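Poly(A) RNA polymerase protein 2 (Saccharomyces cerevisiae, PDB 3NYB) adds poly(A) tails to RNA as the polymerase subunit of the TRAMP RNA surveillance complex, paired with the zinc-knuckle protein Air2p. Local coordinates at residues 20-23 against 24-28; 283-286 against 287-291; 37-40 against 41-44; 222-226 against 227-231. The protein carries 1 engineered substitution. All blocks are in the same frame, centred on the assembly; numbering follows the deposited sequence.

Contact 1 (20-23 against 24-28)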
loop_
_atom_site.group_PDB
_atom_site.type_symbol
_atom_site.label_atom_id
_atom_site.label_comp_id
_atom_site.label_asym_id
_atom_site.label_seq_id
_atom_site.Cartn_x
_atom_site.Cartn_y
_atom_site.Cartn_z
ATOM N N TRP A 20 8.759 12.963 15.099
ATOM C CA TRP A 20 7.386 12.860 15.568
ATOM C C TRP A 20 6.672 11.852 14.673
ATOM O O TRP A 20 6.219 10.788 15.122
ATOM C CB TRP A 20 6.724 14.226 15.367
ATOM C CG TRP A 20 5.681 14.690 16.362
ATOM C CD1 TRP A 20 5.531 15.965 16.856
ATOM C CD2 TRP A 20 4.625 13.909 16.944
ATOM N NE1 TRP A 20 4.463 16.018 17.718
ATOM C CE2 TRP A 20 3.902 14.792 17.786
ATOM C CE3 TRP A 20 4.249 12.581 16.840
ATOM C CZ2 TRP A 20 2.801 14.338 18.522
ATOM C CZ3 TRP A 20 3.154 12.148 17.580
ATOM C CH2 TRP A 20 2.448 13.024 18.410
ATOM N N LEU A 21 6.579 12.188 13.390
ATOM C CA LEU A 21 5.815 11.368 12.456
ATOM C C LEU A 21 6.345 9.939 12.357
ATOM O O LEU A 21 5.591 8.975 12.470
ATOM C CB LEU A 21 5.782 12.006 11.069
ATOM C CG LEU A 21 4.857 11.244 10.117
ATOM C CD1 LEU A 21 3.474 11.133 10.725
ATOM C CD2 LEU A 21 4.790 11.912 8.768
ATOM N N THR A 22 7.646 9.818 12.120
ATOM C CA THR A 22 8.289 8.526 12.015
ATOM C C THR A 22 7.959 7.639 13.216
ATOM O O THR A 22 7.565 6.487 13.061
ATOM C CB THR A 22 9.795 8.715 11.899
ATOM O OG1 THR A 22 10.094 9.245 10.601
ATOM C CG2 THR A 22 10.526 7.394 12.105
ATOM N N PHE A 23 8.103 8.196 14.411
ATOM C CA PHE A 23 7.793 7.485 15.639
ATOM C C PHE A 23 6.321 7.086 15.736
ATOM O O PHE A 23 5.998 5.995 16.210
ATOM C CB PHE A 23 8.187 8.324 16.856
ATOM C CG PHE A 23 9.656 8.592 16.954
ATOM C CD1 PHE A 23 10.573 7.703 16.417
ATOM C CD2 PHE A 23 10.124 9.720 17.606
ATOM C CE1 PHE A 23 11.937 7.944 16.512
ATOM C CE2 PHE A 23 11.485 9.966 17.711
ATOM C CZ PHE A 23 12.393 9.078 17.161
ATOM N N GLU A 24 5.427 7.964 15.294
ATOM C CA GLU A 24 4.009 7.641 15.351
ATOM C C GLU A 24 3.670 6.529 14.368
ATOM O O GLU A 24 2.828 5.685 14.654
ATOM C CB GLU A 24 3.110 8.862 15.109
ATOM C CG GLU A 24 1.691 8.610 15.610
ATOM C CD GLU A 24 0.681 9.657 15.188
ATOM O OE1 GLU A 24 1.085 10.754 14.747
ATOM O OE2 GLU A 24 -0.531 9.369 15.308
ATOM N N ILE A 25 4.329 6.520 13.214
ATOM C CA ILE A 25 4.117 5.431 12.265
ATOM C C ILE A 25 4.433 4.085 12.928
ATOM O O ILE A 25 3.617 3.171 12.869
ATOM C CB ILE A 25 4.917 5.616 10.955
ATOM C CG1 ILE A 25 4.515 6.929 10.273
ATOM C CG2 ILE A 25 4.674 4.455 9.997
ATOM C CD1 ILE A 25 5.129 7.122 8.909
ATOM N N LYS A 26 5.600 3.987 13.569
ATOM C CA LYS A 26 6.010 2.783 14.280
ATOM C C LYS A 26 5.046 2.412 15.408
ATOM O O LYS A 26 4.867 1.233 15.735
ATOM C CB LYS A 26 7.417 2.942 14.854
ATOM C CG LYS A 26 8.538 2.840 13.830
ATOM C CD LYS A 26 9.894 2.960 14.504
ATOM C CE LYS A 26 10.897 3.741 13.637
ATOM N NZ LYS A 26 11.883 2.887 12.923
ATOM N N ASP A 27 4.425 3.412 16.016
ATOM C CA ASP A 27 3.504 3.133 17.111
ATOM C C ASP A 27 2.247 2.460 16.587
ATOM O O ASP A 27 1.825 1.414 17.095
ATOM C CB ASP A 27 3.177 4.408 17.872
ATOM C CG ASP A 27 4.373 4.936 18.643
ATOM O OD1 ASP A 27 5.301 4.129 18.898
ATOM O OD2 ASP A 27 4.384 6.141 18.994
ATOM N N PHE A 28 1.673 3.065 15.551
ATOM C CA PHE A 28 0.518 2.521 14.857
ATOM C C PHE A 28 0.762 1.094 14.371
ATOM O O PHE A 28 -0.024 0.193 14.661
ATOM C CB PHE A 28 0.137 3.407 13.661
ATOM C CG PHE A 28 -1.017 2.868 12.858
ATOM C CD1 PHE A 28 -2.321 3.057 13.278
ATOM C CD2 PHE A 28 -0.796 2.159 11.695
ATOM C CE1 PHE A 28 -3.374 2.555 12.548
ATOM C CE2 PHE A 28 -1.851 1.657 10.960
ATOM C CZ PHE A 28 -3.135 1.852 11.385
#

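Contact 2 (283-286 against 287-291)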
loop_
_atom_site.group_PDB
_atom_site.type_symbol
_atom_site.label_atom_id
_atom_site.label_comp_id
_atom_site.label_asym_id
_atom_site.label_seq_id
_atom_site.Cartn_x
_atom_site.Cartn_y
_atom_site.Cartn_z
ATOM N N ARG A 283 -8.715 8.097 -10.958
ATOM C CA ARG A 283 -8.811 9.549 -10.857
ATOM C C ARG A 283 -8.993 10.005 -9.414
ATOM O O ARG A 283 -8.319 10.925 -8.957
ATOM C CB ARG A 283 -9.969 10.063 -11.702
ATOM C CG ARG A 283 -9.958 9.546 -13.117
ATOM C CD ARG A 283 -10.976 10.283 -13.962
ATOM N NE ARG A 283 -10.871 9.917 -15.369
ATOM C CZ ARG A 283 -10.040 10.497 -16.228
ATOM N NH1 ARG A 283 -9.242 11.475 -15.819
ATOM N NH2 ARG A 283 -10.006 10.100 -17.494
ATOM N N ASP A 284 -9.922 9.368 -8.709
ATOM C CA ASP A 284 -10.192 9.694 -7.313
ATOM C C ASP A 284 -9.075 9.212 -6.403
ATOM O O ASP A 284 -8.843 9.772 -5.334
ATOM C CB ASP A 284 -11.522 9.090 -6.867
ATOM C CG ASP A 284 -12.713 9.900 -7.340
ATOM O OD1 ASP A 284 -12.533 10.747 -8.239
ATOM O OD2 ASP A 284 -13.827 9.698 -6.810
ATOM N N ILE A 285 -8.385 8.162 -6.826
ATOM C CA ILE A 285 -7.261 7.658 -6.055
ATOM C C ILE A 285 -6.179 8.731 -5.964
ATOM O O ILE A 285 -5.687 9.033 -4.880
ATOM C CB ILE A 285 -6.702 6.356 -6.663
ATOM C CG1 ILE A 285 -7.749 5.245 -6.555
ATOM C CG2 ILE A 285 -5.410 5.951 -5.969
ATOM C CD1 ILE A 285 -7.442 4.026 -7.378
ATOM N N LYS A 286 -5.835 9.321 -7.107
ATOM C CA LYS A 286 -4.846 10.395 -7.155
ATOM C C LYS A 286 -5.283 11.596 -6.331
ATOM O O LYS A 286 -4.478 12.189 -5.612
ATOM C CB LYS A 286 -4.586 10.830 -8.596
ATOM C CG LYS A 286 -3.669 12.036 -8.719
ATOM C CD LYS A 286 -3.350 12.338 -10.172
ATOM C CE LYS A 286 -2.401 13.530 -10.305
ATOM N NZ LYS A 286 -2.214 13.923 -11.728
ATOM N N LYS A 287 -6.556 11.964 -6.441
ATOM C CA LYS A 287 -7.100 13.030 -5.598
ATOM C C LYS A 287 -6.877 12.732 -4.117
ATOM O O LYS A 287 -6.517 13.616 -3.353
ATOM C CB LYS A 287 -8.593 13.267 -5.868
ATOM C CG LYS A 287 -8.874 14.462 -6.758
ATOM C CD LYS A 287 -9.445 14.069 -8.110
ATOM C CE LYS A 287 -10.959 13.891 -8.023
ATOM N NZ LYS A 287 -11.636 14.055 -9.344
ATOM N N ALA A 288 -7.079 11.478 -3.723
ATOM C CA ALA A 288 -6.972 11.096 -2.320
ATOM C C ALA A 288 -5.535 11.154 -1.789
ATOM O O ALA A 288 -5.303 11.682 -0.700
ATOM C CB ALA A 288 -7.593 9.727 -2.084
ATOM N N PHE A 289 -4.571 10.633 -2.547
ATOM C CA PHE A 289 -3.172 10.764 -2.135
ATOM C C PHE A 289 -2.796 12.229 -1.933
ATOM O O PHE A 289 -2.124 12.589 -0.972
ATOM C CB PHE A 289 -2.220 10.139 -3.152
ATOM C CG PHE A 289 -2.264 8.644 -3.191
ATOM C CD1 PHE A 289 -2.557 7.916 -2.051
ATOM C CD2 PHE A 289 -1.991 7.962 -4.360
ATOM C CE1 PHE A 289 -2.596 6.540 -2.086
ATOM C CE2 PHE A 289 -2.024 6.588 -4.399
ATOM C CZ PHE A 289 -2.326 5.874 -3.257
ATOM N N ALA A 290 -3.224 13.071 -2.862
ATOM C CA ALA A 290 -2.939 14.484 -2.764
ATOM C C ALA A 290 -3.574 15.017 -1.484
ATOM O O ALA A 290 -2.959 15.786 -0.748
ATOM C CB ALA A 290 -3.484 15.199 -3.971
ATOM N N GLY A 291 -4.810 14.601 -1.226
ATOM C CA GLY A 291 -5.476 14.923 0.023
ATOM C C GLY A 291 -4.613 14.529 1.211
ATOM O O GLY A 291 -4.461 15.289 2.168
#

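Contact 3 (37-40 against 41-44)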
loop_
_atom_site.group_PDB
_atom_site.type_symbol
_atom_site.label_atom_id
_atom_site.label_comp_id
_atom_site.label_asym_id
_atom_site.label_seq_id
_atom_site.Cartn_x
_atom_site.Cartn_y
_atom_site.Cartn_z
ATOM N N GLU A 37 -1.451 -14.204 22.055
ATOM C CA GLU A 37 -2.802 -14.737 22.213
ATOM C C GLU A 37 -3.545 -14.653 20.884
ATOM O O GLU A 37 -4.177 -15.604 20.444
ATOM C CB GLU A 37 -3.586 -13.986 23.288
ATOM C CG GLU A 37 -3.035 -14.118 24.697
ATOM C CD GLU A 37 -2.005 -13.049 25.032
ATOM O OE1 GLU A 37 -1.285 -12.590 24.114
ATOM O OE2 GLU A 37 -1.917 -12.668 26.219
ATOM N N GLU A 38 -3.441 -13.505 20.234
ATOM C CA GLU A 38 -4.129 -13.283 18.981
ATOM C C GLU A 38 -3.726 -14.370 18.006
ATOM O O GLU A 38 -4.542 -14.869 17.236
ATOM C CB GLU A 38 -3.728 -11.926 18.432
ATOM C CG GLU A 38 -4.857 -11.128 17.851
ATOM C CD GLU A 38 -4.575 -9.642 17.931
ATOM O OE1 GLU A 38 -3.386 -9.279 18.081
ATOM O OE2 GLU A 38 -5.538 -8.843 17.859
ATOM N N ILE A 39 -2.454 -14.737 18.047
ATOM C CA ILE A 39 -1.937 -15.725 17.123
ATOM C C ILE A 39 -2.502 -17.090 17.485
ATOM O O ILE A 39 -2.912 -17.857 16.606
ATOM C CB ILE A 39 -0.406 -15.804 17.176
ATOM C CG1 ILE A 39 0.237 -14.487 16.723
ATOM C CG2 ILE A 39 0.073 -16.973 16.351
ATOM C CD1 ILE A 39 -0.069 -14.116 15.308
ATOM N N GLU A 40 -2.518 -17.394 18.783
ATOM C CA GLU A 40 -2.988 -18.694 19.248
ATOM C C GLU A 40 -4.385 -18.942 18.719
ATOM O O GLU A 40 -4.649 -19.969 18.087
ATOM C CB GLU A 40 -2.944 -18.783 20.779
ATOM C CG GLU A 40 -1.522 -18.944 21.358
ATOM C CD GLU A 40 -1.420 -18.617 22.856
ATOM O OE1 GLU A 40 -2.471 -18.388 23.503
ATOM O OE2 GLU A 40 -0.281 -18.586 23.386
ATOM N N ILE A 41 -5.269 -17.975 18.953
ATOM C CA ILE A 41 -6.645 -18.070 18.504
ATOM C C ILE A 41 -6.731 -18.256 16.992
ATOM O O ILE A 41 -7.469 -19.105 16.499
ATOM C CB ILE A 41 -7.438 -16.816 18.892
ATOM C CG1 ILE A 41 -7.503 -16.694 20.415
ATOM C CG2 ILE A 41 -8.829 -16.899 18.317
ATOM C CD1 ILE A 41 -7.960 -15.339 20.899
ATOM N N ARG A 42 -5.970 -17.458 16.255
ATOM C CA ARG A 42 -6.001 -17.545 14.808
ATOM C C ARG A 42 -5.667 -18.967 14.364
ATOM O O ARG A 42 -6.356 -19.537 13.525
ATOM C CB ARG A 42 -5.045 -16.535 14.189
ATOM C CG ARG A 42 -4.874 -16.690 12.700
ATOM C CD ARG A 42 -3.838 -15.712 12.151
ATOM N NE ARG A 42 -4.037 -14.344 12.623
ATOM C CZ ARG A 42 -3.095 -13.412 12.581
ATOM N NH1 ARG A 42 -1.895 -13.716 12.097
ATOM N NH2 ARG A 42 -3.346 -12.189 13.029
ATOM N N ASN A 43 -4.631 -19.555 14.944
ATOM C CA ASN A 43 -4.268 -20.928 14.586
ATOM C C ASN A 43 -5.367 -21.939 14.919
ATOM O O ASN A 43 -5.666 -22.813 14.120
ATOM C CB ASN A 43 -2.926 -21.330 15.209
ATOM C CG ASN A 43 -1.757 -20.580 14.594
ATOM O OD1 ASN A 43 -0.685 -20.481 15.185
ATOM N ND2 ASN A 43 -1.964 -20.040 13.398
ATOM N N GLN A 44 -5.977 -21.802 16.091
ATOM C CA GLN A 44 -7.060 -22.686 16.480
ATOM C C GLN A 44 -8.181 -22.646 15.470
ATOM O O GLN A 44 -8.635 -23.689 14.992
ATOM C CB GLN A 44 -7.633 -22.268 17.823
ATOM C CG GLN A 44 -6.642 -22.278 18.957
ATOM C CD GLN A 44 -7.301 -21.907 20.274
ATOM O OE1 GLN A 44 -8.533 -21.915 20.383
ATOM N NE2 GLN A 44 -6.486 -21.576 21.281
#

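Contact 4 (222-226 against 227-231)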
loop_
_atom_site.group_PDB
_atom_site.type_symbol
_atom_site.label_atom_id
_atom_site.label_comp_id
_atom_site.label_asym_id
_atom_site.label_seq_id
_atom_site.Cartn_x
_atom_site.Cartn_y
_atom_site.Cartn_z
ATOM N N PHE A 222 3.020 10.158 -0.957
ATOM C CA PHE A 222 1.756 10.755 -1.373
ATOM C C PHE A 222 1.983 11.901 -2.346
ATOM O O PHE A 222 1.119 12.226 -3.160
ATOM C CB PHE A 222 0.961 11.249 -0.164
ATOM C CG PHE A 222 0.421 10.144 0.696
ATOM C CD1 PHE A 222 -0.346 9.133 0.142
ATOM C CD2 PHE A 222 0.672 10.122 2.055
ATOM C CE1 PHE A 222 -0.844 8.118 0.924
ATOM C CE2 PHE A 222 0.180 9.114 2.839
ATOM C CZ PHE A 222 -0.581 8.107 2.277
ATOM N N GLU A 223 3.156 12.515 -2.249
ATOM C CA GLU A 223 3.525 13.617 -3.118
ATOM C C GLU A 223 3.808 13.105 -4.518
ATOM O O GLU A 223 3.347 13.664 -5.510
ATOM C CB GLU A 223 4.765 14.311 -2.565
ATOM C CG GLU A 223 5.309 15.401 -3.449
ATOM C CD GLU A 223 6.602 15.966 -2.921
ATOM O OE1 GLU A 223 6.670 17.198 -2.713
ATOM O OE2 GLU A 223 7.544 15.168 -2.707
ATOM N N LEU A 224 4.573 12.025 -4.593
ATOM C CA LEU A 224 4.895 11.431 -5.874
ATOM C C LEU A 224 3.626 10.994 -6.576
ATOM O O LEU A 224 3.320 11.456 -7.673
ATOM C CB LEU A 224 5.844 10.248 -5.692
ATOM C CG LEU A 224 6.395 9.647 -6.982
ATOM C CD1 LEU A 224 5.430 8.656 -7.563
ATOM C CD2 LEU A 224 6.694 10.740 -7.994
ATOM N N TYR A 225 2.875 10.114 -5.926
ATOM C CA TYR A 225 1.722 9.472 -6.547
ATOM C C TYR A 225 0.453 10.303 -6.467
ATOM O O TYR A 225 -0.581 9.918 -7.002
ATOM C CB TYR A 225 1.484 8.094 -5.934
ATOM C CG TYR A 225 2.606 7.119 -6.192
ATOM C CD1 TYR A 225 2.938 6.744 -7.483
ATOM C CD2 TYR A 225 3.330 6.566 -5.147
ATOM C CE1 TYR A 225 3.958 5.846 -7.727
ATOM C CE2 TYR A 225 4.355 5.670 -5.385
ATOM C CZ TYR A 225 4.662 5.315 -6.679
ATOM O OH TYR A 225 5.680 4.427 -6.927
ATOM N N GLY A 226 0.529 11.448 -5.805
ATOM C CA GLY A 226 -0.631 12.312 -5.697
ATOM C C GLY A 226 -0.551 13.548 -6.581
ATOM O O GLY A 226 -1.578 14.080 -7.000
ATOM N N LYS A 227 0.664 14.000 -6.879
ATOM C CA LYS A 227 0.849 15.294 -7.533
ATOM C C LYS A 227 1.670 15.270 -8.817
ATOM O O LYS A 227 1.495 16.135 -9.668
ATOM C CB LYS A 227 1.469 16.292 -6.557
ATOM C CG LYS A 227 0.527 16.700 -5.423
ATOM C CD LYS A 227 1.268 17.378 -4.277
ATOM C CE LYS A 227 1.848 18.731 -4.674
ATOM N NZ LYS A 227 2.840 19.230 -3.667
ATOM N N ASN A 228 2.554 14.288 -8.965
ATOM C CA ASN A 228 3.550 14.344 -10.031
ATOM C C ASN A 228 3.570 13.180 -11.003
ATOM O O ASN A 228 3.992 13.344 -12.144
ATOM C CB ASN A 228 4.945 14.493 -9.436
ATOM C CG ASN A 228 5.018 15.597 -8.421
ATOM O OD1 ASN A 228 4.530 16.703 -8.652
ATOM N ND2 ASN A 228 5.621 15.305 -7.280
ATOM N N PHE A 229 3.148 12.001 -10.562
ATOM C CA PHE A 229 3.328 10.828 -11.403
ATOM C C PHE A 229 2.542 10.957 -12.708
ATOM O O PHE A 229 1.346 11.246 -12.705
ATOM C CB PHE A 229 2.975 9.542 -10.658
ATOM C CG PHE A 229 3.358 8.289 -11.402
ATOM C CD1 PHE A 229 4.619 7.743 -11.267
ATOM C CD2 PHE A 229 2.452 7.662 -12.246
ATOM C CE1 PHE A 229 4.972 6.587 -11.961
ATOM C CE2 PHE A 229 2.797 6.510 -12.940
ATOM C CZ PHE A 229 4.061 5.974 -12.796
ATOM N N GLY A 230 3.235 10.758 -13.826
ATOM C CA GLY A 230 2.612 10.848 -15.133
ATOM C C GLY A 230 1.772 9.626 -15.436
ATOM O O GLY A 230 2.167 8.766 -16.219
ATOM N N TYR A 231 0.610 9.546 -14.804
ATOM C CA TYR A 231 -0.268 8.398 -14.973
ATOM C C TYR A 231 -0.587 8.137 -16.430
ATOM O O TYR A 231 -0.606 6.989 -16.870
ATOM C CB TYR A 231 -1.556 8.601 -14.177
ATOM C CG TYR A 231 -1.347 8.388 -12.707
ATOM C CD1 TYR A 231 -1.444 7.119 -12.158
ATOM C CD2 TYR A 231 -1.025 9.446 -11.872
ATOM C CE1 TYR A 231 -1.244 6.911 -10.816
ATOM C CE2 TYR A 231 -0.821 9.251 -10.523
ATOM C CZ TYR A 231 -0.931 7.978 -10.000
ATOM O OH TYR A 231 -0.725 7.760 -8.658
#

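Contact 1 (20-23 against 24-28)
Glu24 reaches back along helix 17-31 to the indole of Trp20, one turn earlier. Its CB rests between two carbonyls of the preceding turn, 3.6 Å from Leu21 O and 3.7 Å from Trp20 O. With CG anti to the backbone N (chi1 -162°) and the chain extended beyond it, the carboxylate is carried out beside the ring. There OE1 comes 3.8 Å from Trp20 CZ3, and the two planes are inclined at 52°. The buried oxygens are well supplied with donors: OE1 accepts from the backbone N of Ile316 and of Leu317, while OE2 is bonded to Ser315 OG and Trp5 NE1. The Asp27 carboxylate stands beside the Phe23 carbonyl without bonding to it, held by OD2 to His11 NE2. Replacing Asp27 by an alanine would remove this acceptor and is likely to leave the His11 imidazole freer to turn. Ile25 CD1 lies 4.3 Å from Leu21 CG, and Ile25 also touches helices 160-173 and 214-228. These contacts, three and four residues apart and accompanied by backbone bonds such as Ile25 N to Leu21 O (2.9 Å), are those of a buried α-helix, here joining the helical part of the polymerase to segments near both chain ends.

Contact 2 (283-286 against 287-291)
Ile285 and Phe289 leave the α-helix 282-304 in the same direction, one turn apart, as an i to i+4 pair. Ile285 chi1 of -66° sets CG1 anti to the carbonyl carbon and leaves CG2 anti to the backbone N, where the methyl touches Phe289 CE2 at 3.8 Å. Phe289 has CG anti to the carbonyl carbon (chi1 -71°), which brings one ring face over Ile285 O, 3.8 Å from Phe289 CG. Beyond the helix the ring meets Phe222, and Val167, Phe170 and Leu171 of helix 160-173. With an alanine at this position, the ring of Phe222 and the CG2 methyl of Ile285 would probably border a gap between the helices. Lys286 leaves on a different side as a fully extended chain whose NZ is bonded to Ser68 of the AIR2 chain, so this helix also takes part in the heterodimer interface. Lys287, by contrast, is bent at its second and third torsions and doubles back over the exposed surface. This bend brings Lys287 CD to 3.4 Å from Arg283 O and sends the ammonium across Asp284. The resulting salt bridge is long, Lys287 NZ standing 3.6 Å from Asp284 OD1, and the same oxygen lies 3.5 Å from Lys287 CE.

Contact 3 (37-40 against 41-44)
Ile39 lays its terminal methyl over one face of the Arg42 guanidinium, and this is the more compact part of the contact. Ile39 CD1 is 3.7 Å from Arg42 NH1 and 4.1 Å from Arg42 CZ, an apolar cover on a flat charged group. The arginine gets there with CG anti to the backbone N (chi1 172°) and a bend at chi3 (-48°), which swings the guanidinium back toward the start of the helix. Outside the segments, NH2 is bonded to Tyr73 OH, and both Ile39 and Arg42 touch Pro34. The second branch of Ile39 runs alongside Asn43, CG2 lying 3.8 Å from Asn43 OD1. All this happens near the N-terminal end of the α-helix 36-54, where Glu38 OE1 accepts from Ser35 N, just ahead of the helix. That oxygen stays 5.8 Å from Arg42 NH2, too far for direct pairing, though the opposite charges may still attract weakly. The other flank is loose and largely open to solvent. Ile41, exposed despite being apolar, merely runs its CG1 past Glu37 O at 3.5 Å. Glu40 turns its carboxylate away from the following turn to form a salt bridge with Arg36, and Gln44 meets the preceding turn chiefly at its base, Gln44 CG lying 3.2 Å from Glu40 O with the chain extended beyond.

Contact 4 (222-226 against 227-231)
Tyr231 is set roughly perpendicular to Tyr225, the hydroxyl of the first meeting the main chain of the second. Tyr231 OH donates to Tyr225 O over 2.7 Å, lying in the carbonyl plane on a lone pair (C=O...O angle 124°), while the oxygen sits at the edge of the Tyr231 ring. Phe229 extends in the same direction as its neighbour Tyr225, yet the rings are inclined at 48° with centroids 5.7 Å apart, touching obliquely through Phe229 CD1 and Tyr225 CE1. Because Phe229 CG is anti to the backbone N (chi1 -170°), the ring turns back to the helix and crosses Leu224, whose CD1 lies 3.9 Å from Phe229 CD1. The backbone beneath is the C-terminal end of helix 214-228, widened into a π-type turn: Leu224 O accepts both Asn228 N, at 3.2 Å, and Phe229 N, at 2.9 Å. Past it, Gly230 centres an inverse γ-turn that presents the Tyr231 ring to Phe229, with Phe229 CD2 over its centre. The polymerase meets its partner here: Tyr50 of the AIR2 chain packs on Leu224, Asn228 and Phe229. Glu223, whose OE1 stays 4.4 Å from Lys227 NZ, forms its salt bridge through OE2 with Arg26 of AIR2.

In the fold
Contacts 2 and 4 form one continuous patch, their centres 9 Å apart: Phe289 CB lies 3.7 Å from Gly226 CA, and Lys286 CG approaches Gly226 O at 3.4 Å. Both also reach Ser68 of the AIR2 chain, so helices 282-304 and 214-228 share one part of the heterodimer interface. Contact 1 stands apart, its centre about 23 Å from each of theirs; its nearest atoms are about 8 Å from contact 4 and about 12 Å from contact 2. Contact 3 lies across the chain, about 37 and 40 Å, centre to centre, from contacts 2 and 4. Its helix is probably part of the nucleotidyltransferase palm, whose mixed sheet probably carries the catalytic site, as in relatives.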